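Local coordinates for protein binary enterotoxin of Clostridium perfringens component a (Clostridium perfringens, PDB 5WU0) that probably transfers ADP-ribose from NAD to host-cell actin as the enzymatic component of a two-part clostridial toxin, at residues 85-90 and 163-168; 296-301 and 359-364; 393-398 and 414-419. One frame throughout, in Å; residues are numbered along the deposited sequence.

Contact 1: 85-90 and 163-168; sequences KSMLTK and PTNTPA
Two loops at one end of the mixed sheet of the N-terminal ADP-ribosyltransferase-like module, one leading into its outermost strand 92-98 and the other leaving strand 156-162, are held by a single beta bridge between Met-87 and Pro-167, next to a type II turn that runs from Pro-163 to Thr-166. The chains pass in opposite directions. Leu-88 is gripped through both its backbone polar atoms: its N donates to Thr-166 O at 2.9 Å, and its O accepts from Asn-165 N at 2.7 Å. Asn-165, with its positive phi of 74°, occupies the third position of the turn, and its N-H is given to the other loop.

At the other end Ser-86 and Ala-168 are joined twice. Ala-168 N reaches Ser-86 O at 3.0 Å, standing well above the plane of that carbonyl, while Ser-86 OG donates to Ala-168 O at 3.2 Å. The hydroxyl can do so because it lies opposite the serine's own N (chi1 170°). Arg-26 of helix 16-31 also donates to Ala-168 O, so this buried carbonyl has partners from two sources.

The apolar filling comes from Leu-88. Its CG packs on Ala-168 CB at 3.9 Å, and its CD1 branch lies alongside Thr-166, whose side chain points the same way; Leu-162 and Arg-26 touch the same leucine. Met-87, nearer the surface, extends beyond CG, which meets Pro-167 CG at 4.1 Å. Towards Lys-90 the contact thins to Thr-164, whose CG2 rests on Thr-89 O at 3.3 Å; the ammonium group of Lys-90 turns instead to Arg-8 O. An isolated antiparallel beta bridge beside a type II turn, it ties the link between helix 70-83 and strand 92-98 to the exit of strand 156-162.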
loop_
_atom_site.group_PDB
_atom_site.type_symbol
_atom_site.label_atom_id
_atom_site.label_comp_id
_atom_site.label_asym_id
_atom_site.label_seq_id
_atom_site.Cartn_x
_atom_site.Cartn_y
_atom_site.Cartn_z
ATOM N N LYS A 85 22.626 -1.597 -6.170
ATOM C CA LYS A 85 23.886 -1.824 -6.873
ATOM C C LYS A 85 23.741 -2.921 -7.914
ATOM O O LYS A 85 24.706 -3.279 -8.581
ATOM C CB LYS A 85 25.006 -2.200 -5.892
ATOM C CG LYS A 85 25.245 -1.183 -4.796
ATOM C CD LYS A 85 26.273 -1.655 -3.790
ATOM C CE LYS A 85 26.751 -0.481 -2.968
ATOM N NZ LYS A 85 27.803 -0.860 -2.008
ATOM N N SER A 86 22.534 -3.464 -8.040
ATOM C CA SER A 86 22.277 -4.560 -8.969
ATOM C C SER A 86 20.968 -4.345 -9.726
ATOM O O SER A 86 20.049 -5.168 -9.658
ATOM C CB SER A 86 22.253 -5.900 -8.216
ATOM O OG SER A 86 21.793 -6.960 -9.038
ATOM N N MET A 87 20.884 -3.230 -10.445
ATOM C CA MET A 87 19.676 -2.907 -11.193
ATOM C C MET A 87 19.665 -3.627 -12.538
ATOM O O MET A 87 20.690 -3.707 -13.221
ATOM C CB MET A 87 19.554 -1.391 -11.401
ATOM C CG MET A 87 19.474 -0.564 -10.121
ATOM S SD MET A 87 19.714 1.201 -10.449
ATOM C CE MET A 87 19.556 1.872 -8.791
ATOM N N LEU A 88 18.504 -4.153 -12.912
ATOM C CA LEU A 88 18.330 -4.790 -14.216
ATOM C C LEU A 88 18.569 -3.785 -15.344
ATOM O O LEU A 88 18.169 -2.625 -15.232
ATOM C CB LEU A 88 16.922 -5.381 -14.344
ATOM C CG LEU A 88 16.387 -6.373 -13.307
ATOM C CD1 LEU A 88 14.892 -6.600 -13.543
ATOM C CD2 LEU A 88 17.158 -7.698 -13.325
ATOM N N THR A 89 19.203 -4.224 -16.432
ATOM C CA THR A 89 19.371 -3.363 -17.607
ATOM C C THR A 89 18.321 -3.662 -18.686
ATOM O O THR A 89 18.306 -3.037 -19.742
ATOM C CB THR A 89 20.781 -3.493 -18.219
ATOM O OG1 THR A 89 21.013 -4.852 -18.602
ATOM C CG2 THR A 89 21.836 -3.073 -17.213
ATOM N N LYS A 90 17.445 -4.618 -18.397
ATOM C CA LYS A 90 16.308 -4.948 -19.253
ATOM C C LYS A 90 15.311 -5.751 -18.422
ATOM O O LYS A 90 15.690 -6.325 -17.396
ATOM C CB LYS A 90 16.755 -5.734 -20.486
ATOM C CG LYS A 90 16.735 -7.248 -20.334
ATOM C CD LYS A 90 17.274 -7.881 -21.607
ATOM C CE LYS A 90 16.913 -9.342 -21.730
ATOM N NZ LYS A 90 17.126 -9.779 -23.132
ATOM N N PRO A 163 10.457 -4.182 -14.620
ATOM C CA PRO A 163 10.940 -3.344 -15.723
ATOM C C PRO A 163 12.417 -2.999 -15.579
ATOM O O PRO A 163 12.980 -3.146 -14.495
ATOM C CB PRO A 163 10.056 -2.087 -15.632
ATOM C CG PRO A 163 9.646 -2.010 -14.213
ATOM C CD PRO A 163 9.607 -3.436 -13.674
ATOM N N THR A 164 13.026 -2.576 -16.683
ATOM C CA THR A 164 14.395 -2.070 -16.704
ATOM C C THR A 164 14.645 -1.137 -15.517
ATOM O O THR A 164 13.752 -0.394 -15.125
ATOM C CB THR A 164 14.671 -1.321 -18.028
ATOM O OG1 THR A 164 14.235 -2.134 -19.122
ATOM C CG2 THR A 164 16.151 -1.003 -18.201
ATOM N N ASN A 165 15.844 -1.223 -14.936
ATOM C CA ASN A 165 16.271 -0.400 -13.790
ATOM C C ASN A 165 15.677 -0.766 -12.442
ATOM O O ASN A 165 15.920 -0.066 -11.461
ATOM C CB ASN A 165 15.985 1.078 -14.038
ATOM C CG ASN A 165 17.075 1.742 -14.804
ATOM O OD1 ASN A 165 18.256 1.463 -14.586
ATOM N ND2 ASN A 165 16.698 2.622 -15.727
ATOM N N THR A 166 14.889 -1.833 -12.384
ATOM C CA THR A 166 14.452 -2.333 -11.095
ATOM C C THR A 166 15.695 -2.793 -10.344
ATOM O O THR A 166 16.516 -3.516 -10.900
ATOM C CB THR A 166 13.456 -3.517 -11.212
ATOM O OG1 THR A 166 12.472 -3.254 -12.221
ATOM C CG2 THR A 166 12.766 -3.763 -9.876
ATOM N N PRO A 167 15.869 -2.343 -9.095
ATOM C CA PRO A 167 16.930 -2.954 -8.286
ATOM C C PRO A 167 16.519 -4.375 -7.920
ATOM O O PRO A 167 15.489 -4.581 -7.274
ATOM C CB PRO A 167 17.015 -2.046 -7.052
ATOM C CG PRO A 167 16.354 -0.748 -7.479
ATOM C CD PRO A 167 15.270 -1.172 -8.439
ATOM N N ALA A 168 17.308 -5.350 -8.351
ATOM C CA ALA A 168 16.905 -6.741 -8.271
ATOM C C ALA A 168 18.145 -7.612 -8.197
ATOM O O ALA A 168 18.765 -7.894 -9.233
ATOM C CB ALA A 168 16.046 -7.119 -9.479
#

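Contact 2: 296-301 and 359-364; sequences ITYRRM and ILRLHL. With NAI (1,4-dihydronicotinamide adenine dinucleotide), chain B.
One face of the Arg-300 guanidinium carries Ile-359 CD1, set towards its rim and 3.6 Å from NH1; the two side chains run side by side. On the same side of the sheet the Tyr-298 ring has water 1 at its edge, in plane, and this water links Tyr-298 OH to Arg-361 NH1. The aliphatic part of Arg-361 lies alongside the tyrosine, its CD 3.6 Å from CE2 in a slanting approach, and its head group is bound by Asp-417 and Asp-138; Asn-215 is the main partner of the tyrosine OH.

The backbones form a regular antiparallel ladder, with Thr-297 opposite Leu-362 and Arg-299 opposite Leu-360 as hydrogen-bonded pairs; Leu-362 N meets Thr-297 O at 2.7 Å, nearly straight down the carbonyl. Met-301 points toward the partner strand and bends at its last torsion (chi3 -73°), bringing CE to 3.6 Å from Leu-360 CB.

Arg-299, its chain extended to NE, has O5B of the dinucleotide at its guanidinium edge, in plane. NH1 donates to O2N at 2.9 Å, and NH2 weakly to O2A, while Glu-305 forms a salt bridge with the same guanidinium, at NH2. Arg-300 holds the nicotinamide amide by its backbone, N to O7N at 3.0 Å and O from N7N at 3.3 Å. This is the NAD site of an ADP-ribosyltransferase, and Arg-299 probably corresponds to the first-strand arginine of the R-S-E class.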
loop_
_atom_site.group_PDB
_atom_site.type_symbol
_atom_site.label_atom_id
_atom_site.label_comp_id
_atom_site.label_asym_id
_atom_site.label_seq_id
_atom_site.Cartn_x
_atom_site.Cartn_y
_atom_site.Cartn_z
ATOM N N ILE A 296 -0.632 7.908 -3.316
ATOM C CA ILE A 296 -1.120 7.326 -2.081
ATOM C C ILE A 296 -1.234 8.385 -0.991
ATOM O O ILE A 296 -0.320 9.192 -0.797
ATOM C CB ILE A 296 -0.194 6.203 -1.559
ATOM C CG1 ILE A 296 0.199 5.258 -2.689
ATOM C CG2 ILE A 296 -0.881 5.465 -0.435
ATOM C CD1 ILE A 296 -0.991 4.568 -3.337
ATOM N N THR A 297 -2.352 8.367 -0.275
ATOM C CA THR A 297 -2.515 9.193 0.906
ATOM C C THR A 297 -3.058 8.332 2.060
ATOM O O THR A 297 -3.529 7.219 1.818
ATOM C CB THR A 297 -3.441 10.394 0.622
ATOM O OG1 THR A 297 -3.302 11.366 1.673
ATOM C CG2 THR A 297 -4.904 9.937 0.474
ATOM N N TYR A 298 -2.972 8.819 3.302
ATOM C CA TYR A 298 -3.356 7.998 4.466
ATOM C C TYR A 298 -4.368 8.697 5.367
ATOM O O TYR A 298 -4.443 9.930 5.406
ATOM C CB TYR A 298 -2.130 7.616 5.310
ATOM C CG TYR A 298 -1.009 6.925 4.561
ATOM C CD1 TYR A 298 -0.049 7.659 3.871
ATOM C CD2 TYR A 298 -0.886 5.537 4.576
ATOM C CE1 TYR A 298 0.977 7.037 3.185
ATOM C CE2 TYR A 298 0.144 4.896 3.891
ATOM C CZ TYR A 298 1.071 5.646 3.201
ATOM O OH TYR A 298 2.088 5.014 2.520
ATOM N N ARG A 299 -5.135 7.902 6.107
ATOM C CA ARG A 299 -6.064 8.443 7.089
ATOM C C ARG A 299 -6.209 7.516 8.299
ATOM O O ARG A 299 -6.494 6.327 8.159
ATOM C CB ARG A 299 -7.444 8.700 6.466
ATOM C CG ARG A 299 -8.513 9.083 7.503
ATOM C CD ARG A 299 -9.876 9.476 6.891
ATOM N NE ARG A 299 -10.884 9.606 7.946
ATOM C CZ ARG A 299 -11.040 10.680 8.722
ATOM N NH1 ARG A 299 -10.270 11.751 8.553
ATOM N NH2 ARG A 299 -11.975 10.691 9.670
ATOM N N ARG A 300 -6.001 8.075 9.490
ATOM C CA ARG A 300 -6.342 7.386 10.717
ATOM C C ARG A 300 -7.856 7.529 10.887
ATOM O O ARG A 300 -8.375 8.623 11.164
ATOM C CB ARG A 300 -5.552 7.967 11.902
ATOM C CG ARG A 300 -4.029 7.936 11.682
ATOM C CD ARG A 300 -3.567 6.491 11.398
ATOM N NE ARG A 300 -2.218 6.382 10.833
ATOM C CZ ARG A 300 -1.212 5.708 11.394
ATOM N NH1 ARG A 300 -1.371 5.088 12.560
ATOM N NH2 ARG A 300 -0.033 5.665 10.790
ATOM N N MET A 301 -8.563 6.430 10.653
ATOM C CA MET A 301 -10.018 6.433 10.641
ATOM C C MET A 301 -10.567 6.079 12.010
ATOM O O MET A 301 -9.986 5.265 12.729
ATOM C CB MET A 301 -10.548 5.447 9.592
ATOM C CG MET A 301 -10.110 5.749 8.166
ATOM S SD MET A 301 -10.738 4.573 6.934
ATOM C CE MET A 301 -9.720 3.154 7.322
ATOM N N ILE A 359 -6.223 2.041 9.756
ATOM C CA ILE A 359 -5.372 2.883 8.922
ATOM C C ILE A 359 -5.725 2.813 7.433
ATOM O O ILE A 359 -5.519 1.784 6.778
ATOM C CB ILE A 359 -3.908 2.516 9.086
ATOM C CG1 ILE A 359 -3.519 2.570 10.563
ATOM C CG2 ILE A 359 -3.050 3.460 8.262
ATOM C CD1 ILE A 359 -2.151 1.970 10.850
ATOM N N LEU A 360 -6.263 3.912 6.900
ATOM C CA LEU A 360 -6.561 3.988 5.472
ATOM C C LEU A 360 -5.284 4.235 4.684
ATOM O O LEU A 360 -4.521 5.143 4.998
ATOM C CB LEU A 360 -7.570 5.096 5.173
ATOM C CG LEU A 360 -8.156 5.074 3.756
ATOM C CD1 LEU A 360 -8.884 3.752 3.543
ATOM C CD2 LEU A 360 -9.103 6.257 3.518
ATOM N N ARG A 361 -5.048 3.414 3.675
ATOM C CA ARG A 361 -3.983 3.660 2.713
ATOM C C ARG A 361 -4.651 3.798 1.347
ATOM O O ARG A 361 -4.954 2.805 0.712
ATOM C CB ARG A 361 -2.958 2.524 2.704
ATOM C CG ARG A 361 -1.870 2.678 1.651
ATOM C CD ARG A 361 -0.592 1.899 2.022
ATOM N NE ARG A 361 -0.780 0.449 2.020
ATOM C CZ ARG A 361 0.151 -0.435 2.375
ATOM N NH1 ARG A 361 1.360 -0.033 2.759
ATOM N NH2 ARG A 361 -0.124 -1.732 2.341
ATOM N N LEU A 362 -4.879 5.034 0.914
ATOM C CA LEU A 362 -5.764 5.324 -0.213
ATOM C C LEU A 362 -5.023 5.596 -1.516
ATOM O O LEU A 362 -4.211 6.534 -1.601
ATOM C CB LEU A 362 -6.640 6.543 0.121
ATOM C CG LEU A 362 -7.772 6.971 -0.828
ATOM C CD1 LEU A 362 -8.766 5.820 -1.078
ATOM C CD2 LEU A 362 -8.513 8.182 -0.285
ATOM N N HIS A 363 -5.326 4.804 -2.540
ATOM C CA HIS A 363 -4.914 5.154 -3.888
ATOM C C HIS A 363 -5.811 6.301 -4.332
ATOM O O HIS A 363 -7.013 6.123 -4.557
ATOM C CB HIS A 363 -5.008 3.965 -4.862
ATOM C CG HIS A 363 -4.680 4.329 -6.280
ATOM N ND1 HIS A 363 -3.402 4.245 -6.796
ATOM C CD2 HIS A 363 -5.454 4.817 -7.280
ATOM C CE1 HIS A 363 -3.408 4.640 -8.058
ATOM N NE2 HIS A 363 -4.638 5.007 -8.374
ATOM N N LEU A 364 -5.219 7.490 -4.402
ATOM C CA LEU A 364 -5.905 8.706 -4.817
ATOM C C LEU A 364 -5.519 8.979 -6.272
ATOM O O LEU A 364 -4.385 9.381 -6.553
ATOM C CB LEU A 364 -5.531 9.874 -3.888
ATOM C CG LEU A 364 -6.067 11.282 -4.133
ATOM C CD1 LEU A 364 -7.588 11.238 -4.194
ATOM C CD2 LEU A 364 -5.549 12.316 -3.070
HETATM P PA NAI B . -13.478 13.926 10.851
HETATM O O1A NAI B . -14.662 14.861 10.833
HETATM O O2A NAI B . -13.123 13.174 9.586
HETATM O O5B NAI B . -13.697 12.881 12.063
HETATM C C5B NAI B . -14.600 13.189 13.124
HETATM C C4B NAI B . -15.271 11.930 13.655
HETATM O O4B NAI B . -16.353 11.575 12.784
HETATM C C3B NAI B . -14.307 10.747 13.728
HETATM O O3B NAI B . -14.577 10.001 14.923
HETATM C C2B NAI B . -14.645 9.928 12.497
HETATM O O2B NAI B . -14.436 8.520 12.685
HETATM C C1B NAI B . -16.107 10.267 12.240
HETATM N N9A NAI B . -16.375 10.253 10.782
HETATM C C8A NAI B . -15.669 10.873 9.818
HETATM N N7A NAI B . -16.207 10.636 8.587
HETATM C C5A NAI B . -17.272 9.828 8.769
HETATM C C6A NAI B . -18.286 9.168 7.919
HETATM N N6A NAI B . -18.284 9.328 6.586
HETATM N N1A NAI B . -19.218 8.391 8.512
HETATM C C2A NAI B . -19.239 8.204 9.843
HETATM N N3A NAI B . -18.351 8.767 10.679
HETATM C C4A NAI B . -17.365 9.570 10.213
HETATM O O3 NAI B . -12.147 14.690 11.336
HETATM P PN NAI B . -10.881 13.977 12.071
HETATM O O1N NAI B . -11.337 13.278 13.332
HETATM O O2N NAI B . -10.024 13.245 11.065
HETATM O O5D NAI B . -10.034 15.281 12.488
HETATM C C5D NAI B . -9.823 16.271 11.489
HETATM C C4D NAI B . -8.708 17.175 11.948
HETATM O O4D NAI B . -7.503 16.414 11.855
HETATM C C3D NAI B . -8.579 18.358 11.002
HETATM O O3D NAI B . -8.038 19.481 11.711
HETATM C C2D NAI B . -7.569 17.866 9.992
HETATM O O2D NAI B . -6.829 18.951 9.451
HETATM C C1D NAI B . -6.691 16.905 10.784
HETATM N N1N NAI B . -6.234 15.773 9.969
HETATM C C2N NAI B . -6.604 14.510 10.290
HETATM C C3N NAI B . -6.175 13.409 9.542
HETATM C C7N NAI B . -6.577 12.003 9.903
HETATM O O7N NAI B . -5.795 11.097 9.639
HETATM N N7N NAI B . -7.756 11.778 10.498
HETATM C C4N NAI B . -5.295 13.590 8.331
HETATM C C5N NAI B . -4.978 14.994 8.086
HETATM C C6N NAI B . -5.455 16.015 8.906
HETATM O O HOH W 1 3.131 2.378 2.296
#

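Contact 3: 393-398 and 414-419; sequences YKIDNI and LIIDAT
Leu-414 opens the contact by laying its CB against Ile-398 CG2 at 4.0 Å, the two side chains meeting at a slant, with Phe-326 of helix 320-330 touching both. Ile-415 takes part through its carbonyl, which lies against Ile-398 CA, while its side chain leads off to Phe-61. Ile-416 faces back into the apolar layer: its CG2 packs on Ile-395 CD1 at 3.8 Å, and its CG1 sits more loosely beside Ile-398 CG1.

At Asp-417 the ladder slips by one residue. Its O accepts from two successive amides, Asp-396 N at 2.8 Å and Asn-397 N at 3.1 Å, and its N donates to Asn-397 O: a classic beta bulge, in which Asp-396 has a helix-like backbone (psi -36°). The carboxylate of Asp-417 has its partner outside the hairpin, Arg-361, and the side-chain ND2 of Asn-397 is bound by Asp-101 O.

Beyond the bulge regular pairing resumes with Ala-418 opposite Ile-395, its CB near Lys-394 O and Ile-395 CD1. Thr-419 follows in a hydrogen-bonded pair, Lys-394 N to Thr-419 O at 2.7 Å and Thr-419 N to Lys-394 O. Its OG1, beside its own backbone N (chi1 -54°), donates to Asp-396 OD2 at 2.7 Å, the two side chains meeting at about a right angle. Lys-394 runs alongside the threonine and bends twice near its end, bringing NZ to Asp-396 OD1 at 2.7 Å in a salt bridge; NZ also reaches Asp-132 O.

Both oxygens of Asp-396 are thus met on their syn sides, one by an ammonium and one by a hydroxyl. That grip fixes the rotation of the carboxylate and would favour its charged form, so the residue that the bulge turns towards the partner strand is probably held as an anion within this small hydrogen-bond and salt-bridge network.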
loop_
_atom_site.group_PDB
_atom_site.type_symbol
_atom_site.label_atom_id
_atom_site.label_comp_id
_atom_site.label_asym_id
_atom_site.label_seq_id
_atom_site.Cartn_x
_atom_site.Cartn_y
_atom_site.Cartn_z
ATOM N N TYR A 393 -15.190 4.681 -1.303
ATOM C CA TYR A 393 -14.075 3.768 -1.085
ATOM C C TYR A 393 -14.319 2.426 -1.762
ATOM O O TYR A 393 -15.322 1.776 -1.476
ATOM C CB TYR A 393 -13.863 3.503 0.408
ATOM C CG TYR A 393 -13.402 4.676 1.232
ATOM C CD1 TYR A 393 -12.574 5.657 0.698
ATOM C CD2 TYR A 393 -13.781 4.789 2.568
ATOM C CE1 TYR A 393 -12.143 6.730 1.472
ATOM C CE2 TYR A 393 -13.362 5.856 3.347
ATOM C CZ TYR A 393 -12.545 6.821 2.797
ATOM O OH TYR A 393 -12.138 7.878 3.584
ATOM N N LYS A 394 -13.424 1.998 -2.647
ATOM C CA LYS A 394 -13.424 0.590 -3.040
ATOM C C LYS A 394 -12.397 -0.111 -2.180
ATOM O O LYS A 394 -11.207 0.185 -2.279
ATOM C CB LYS A 394 -13.109 0.380 -4.530
ATOM C CG LYS A 394 -12.781 -1.087 -4.854
ATOM C CD LYS A 394 -12.770 -1.400 -6.347
ATOM C CE LYS A 394 -11.531 -0.850 -7.054
ATOM N NZ LYS A 394 -10.312 -1.690 -6.851
ATOM N N ILE A 395 -12.853 -1.029 -1.329
ATOM C CA ILE A 395 -11.961 -1.735 -0.403
ATOM C C ILE A 395 -11.194 -2.856 -1.093
ATOM O O ILE A 395 -11.788 -3.837 -1.543
ATOM C CB ILE A 395 -12.743 -2.305 0.800
ATOM C CG1 ILE A 395 -13.552 -1.191 1.481
ATOM C CG2 ILE A 395 -11.804 -2.871 1.813
ATOM C CD1 ILE A 395 -12.691 -0.067 1.988
ATOM N N ASP A 396 -9.871 -2.700 -1.187
ATOM C CA ASP A 396 -9.015 -3.645 -1.927
ATOM C C ASP A 396 -8.359 -4.715 -1.051
ATOM O O ASP A 396 -8.160 -5.871 -1.470
ATOM C CB ASP A 396 -7.914 -2.879 -2.660
ATOM C CG ASP A 396 -8.459 -1.794 -3.563
ATOM O OD1 ASP A 396 -9.395 -2.088 -4.350
ATOM O OD2 ASP A 396 -7.954 -0.644 -3.467
ATOM N N ASN A 397 -7.990 -4.319 0.159
ATOM C CA ASN A 397 -7.302 -5.231 1.045
ATOM C C ASN A 397 -7.333 -4.727 2.471
ATOM O O ASN A 397 -7.447 -3.528 2.744
ATOM C CB ASN A 397 -5.848 -5.455 0.596
ATOM C CG ASN A 397 -5.360 -6.880 0.886
ATOM O OD1 ASN A 397 -5.946 -7.596 1.694
ATOM N ND2 ASN A 397 -4.297 -7.296 0.213
ATOM N N ILE A 398 -7.245 -5.683 3.373
ATOM C CA ILE A 398 -7.155 -5.434 4.786
ATOM C C ILE A 398 -6.003 -6.297 5.303
ATOM O O ILE A 398 -6.016 -7.525 5.157
ATOM C CB ILE A 398 -8.474 -5.766 5.497
ATOM C CG1 ILE A 398 -9.620 -4.931 4.908
ATOM C CG2 ILE A 398 -8.352 -5.501 6.988
ATOM C CD1 ILE A 398 -10.984 -5.347 5.380
ATOM N N LEU A 414 -5.611 -2.399 11.584
ATOM C CA LEU A 414 -5.937 -2.856 10.240
ATOM C C LEU A 414 -5.558 -1.821 9.194
ATOM O O LEU A 414 -6.027 -0.678 9.226
ATOM C CB LEU A 414 -7.426 -3.190 10.147
ATOM C CG LEU A 414 -7.899 -4.185 11.213
ATOM C CD1 LEU A 414 -9.376 -4.521 11.031
ATOM C CD2 LEU A 414 -7.034 -5.466 11.169
ATOM N N ILE A 415 -4.691 -2.224 8.274
ATOM C CA ILE A 415 -4.307 -1.378 7.151
ATOM C C ILE A 415 -5.275 -1.572 5.990
ATOM O O ILE A 415 -5.298 -2.629 5.368
ATOM C CB ILE A 415 -2.882 -1.694 6.687
ATOM C CG1 ILE A 415 -1.924 -1.561 7.866
ATOM C CG2 ILE A 415 -2.475 -0.795 5.504
ATOM C CD1 ILE A 415 -0.480 -1.771 7.481
ATOM N N ILE A 416 -6.080 -0.556 5.707
ATOM C CA ILE A 416 -7.121 -0.710 4.710
ATOM C C ILE A 416 -6.640 -0.129 3.394
ATOM O O ILE A 416 -6.611 1.075 3.208
ATOM C CB ILE A 416 -8.455 -0.053 5.146
ATOM C CG1 ILE A 416 -9.139 -0.893 6.221
ATOM C CG2 ILE A 416 -9.434 -0.079 4.024
ATOM C CD1 ILE A 416 -8.673 -0.630 7.603
ATOM N N ASP A 417 -6.215 -1.000 2.487
ATOM C CA ASP A 417 -5.885 -0.539 1.151
ATOM C C ASP A 417 -7.175 -0.327 0.385
ATOM O O ASP A 417 -8.025 -1.218 0.311
ATOM C CB ASP A 417 -4.979 -1.522 0.434
ATOM C CG ASP A 417 -3.525 -1.324 0.785
ATOM O OD1 ASP A 417 -2.941 -0.304 0.346
ATOM O OD2 ASP A 417 -2.965 -2.192 1.492
ATOM N N ALA A 418 -7.329 0.862 -0.174
ATOM C CA ALA A 418 -8.579 1.215 -0.813
ATOM C C ALA A 418 -8.294 2.074 -2.025
ATOM O O ALA A 418 -7.211 2.642 -2.141
ATOM C CB ALA A 418 -9.505 1.939 0.157
ATOM N N THR A 419 -9.262 2.121 -2.937
ATOM C CA THR A 419 -9.205 2.975 -4.113
ATOM C C THR A 419 -10.377 3.955 -4.045
ATOM O O THR A 419 -11.514 3.547 -3.785
ATOM C CB THR A 419 -9.277 2.155 -5.419
ATOM O OG1 THR A 419 -8.254 1.144 -5.426
ATOM C CG2 THR A 419 -9.133 3.076 -6.648
#

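Overall arrangement
Contacts 2 and 3 belong to one mixed sheet of the C-terminal, NAD-binding module. Their centres lie 8 Å apart, and strands 358-364 and 411-420 join them as neighbours through probable hydrogen bonds, Ile-359 O to Ile-416 N at 2.6 Å and Ile-359 N to Leu-414 O at 2.8 Å. Contact 2 bears directly on the dinucleotide; contact 3 approaches it through Tyr-393, whose side chain is about 7 Å from the ligand and about 4 Å from that of Arg-299. Contact 1, with its centre 29 Å from that of contact 2 and nearest atoms about 16 Å away, lies in the N-terminal module, whose sheet repeats the 1-3-5-4-2 strand order.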